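Lantibiotic dehydratase (Microbispora corallina, PDB 5EHK) probably dehydrates serine and threonine residues of the precursor peptide of the lantibiotic NAI-107, with glutamyl-tRNA as the glutamate donor. Local coordinates at residues R421-P424 with L425-L429. Residues are numbered along the deposited sequence; the frame is centred on the assembly and turned at random.
Sequences RAVP and LLELL
The flat carboxylate of Glu427 lies across the side chains of Val423 and Pro424, which sit together on one of its faces. CG1 of Val423 is 3.5 Å from OE2 of Glu427. CD of Pro424 is 3.6 Å from OE1 of Glu427. OE2 stands obliquely to the Arg421 guanidinium, 4.3 Å from NH2, too far for a salt bridge. The extended Glu427 chain crosses the Val423 side chain at about a right angle. Val423 carries CG1 anti to its backbone N (chi1 179°), and this branch also meets CB of Leu428 at 4.0 Å.

Residues 424-427 form a turn resembling type II, with Leu425 and Leu426 at its centre. O of Pro424 accepts a nearly straight bond (168°) from N of Leu428 at 3.2 Å, with the spacing of a helix. N of Glu427 gives the same oxygen a weak bond. Leu426 takes a positive phi (116°), which helps the chain swing from strand 423-424 into the helical conformation of 427-429. That strand lies at the margin of a mixed sheet, antiparallel to strand 611-615, where Val423 pairs with Val613. Leu428 packs on helix 407-417 and Leu425 on Leu651 of helix 647-656.

The chemistry is thus split. The Leu428 bond, with weak help from Glu427, closes the turn, and leucines join it to the two helices. Arg421 and Glu427 probably add only a weak attraction.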
# COMPACT_ATOMS: atom_id res chain seq x y z
N ARG A 421 25.76 -13.62 -7.28
CA ARG A 421 26.62 -12.53 -6.89
C ARG A 421 26.52 -12.31 -5.40
O ARG A 421 25.44 -12.40 -4.83
CB ARG A 421 26.23 -11.26 -7.64
CG ARG A 421 26.99 -10.03 -7.17
CD ARG A 421 27.17 -9.01 -8.27
NE ARG A 421 27.83 -7.83 -7.74
CZ ARG A 421 27.52 -6.58 -8.06
NH1 ARG A 421 26.54 -6.36 -8.94
NH2 ARG A 421 28.19 -5.57 -7.51
N ALA A 422 27.66 -12.09 -4.75
CA ALA A 422 27.65 -11.76 -3.34
C ALA A 422 28.07 -10.31 -3.22
O ALA A 422 28.91 -9.84 -3.98
CB ALA A 422 28.58 -12.65 -2.57
N VAL A 423 27.48 -9.59 -2.28
CA VAL A 423 27.82 -8.20 -2.12
C VAL A 423 28.34 -8.04 -0.72
O VAL A 423 27.72 -8.49 0.22
CB VAL A 423 26.57 -7.32 -2.33
CG1 VAL A 423 26.90 -5.85 -2.15
CG2 VAL A 423 25.97 -7.56 -3.71
N PRO A 424 29.51 -7.43 -0.56
CA PRO A 424 30.01 -7.32 0.82
C PRO A 424 28.94 -6.72 1.70
O PRO A 424 28.43 -5.69 1.32
CB PRO A 424 31.18 -6.34 0.69
CG PRO A 424 31.66 -6.51 -0.74
CD PRO A 424 30.38 -6.77 -1.54
N LEU A 425 28.52 -7.41 2.76
CA LEU A 425 27.59 -6.80 3.73
C LEU A 425 28.27 -5.52 4.14
O LEU A 425 29.43 -5.60 4.56
CB LEU A 425 27.45 -7.68 4.98
CG LEU A 425 26.46 -7.10 5.99
CD1 LEU A 425 25.63 -8.17 6.57
CD2 LEU A 425 27.18 -6.36 7.08
N LEU A 426 27.56 -4.40 4.09
CA LEU A 426 28.12 -3.05 4.38
C LEU A 426 28.04 -2.21 3.13
O LEU A 426 27.57 -1.08 3.16
CB LEU A 426 29.55 -3.02 4.93
CG LEU A 426 29.80 -2.35 6.29
CD1 LEU A 426 28.82 -2.80 7.39
CD2 LEU A 426 31.25 -2.60 6.76
N GLU A 427 28.49 -2.77 2.01
CA GLU A 427 28.21 -2.14 0.74
C GLU A 427 26.72 -2.29 0.42
O GLU A 427 26.07 -1.34 -0.00
CB GLU A 427 29.04 -2.77 -0.35
CG GLU A 427 28.70 -2.25 -1.73
CD GLU A 427 29.40 -3.05 -2.80
OE1 GLU A 427 30.61 -3.33 -2.60
OE2 GLU A 427 28.76 -3.41 -3.82
N LEU A 428 26.19 -3.49 0.65
CA LEU A 428 24.77 -3.73 0.50
C LEU A 428 23.98 -2.76 1.37
O LEU A 428 22.99 -2.21 0.93
CB LEU A 428 24.42 -5.16 0.92
CG LEU A 428 22.96 -5.54 0.68
CD1 LEU A 428 22.67 -5.57 -0.81
CD2 LEU A 428 22.63 -6.86 1.34
N LEU A 429 24.45 -2.52 2.60
CA LEU A 429 23.69 -1.68 3.53
C LEU A 429 23.83 -0.19 3.26
O LEU A 429 23.10 0.62 3.84
CB LEU A 429 24.10 -1.99 4.97
CG LEU A 429 23.36 -3.15 5.65
CD1 LEU A 429 23.79 -3.27 7.08
CD2 LEU A 429 21.87 -2.94 5.59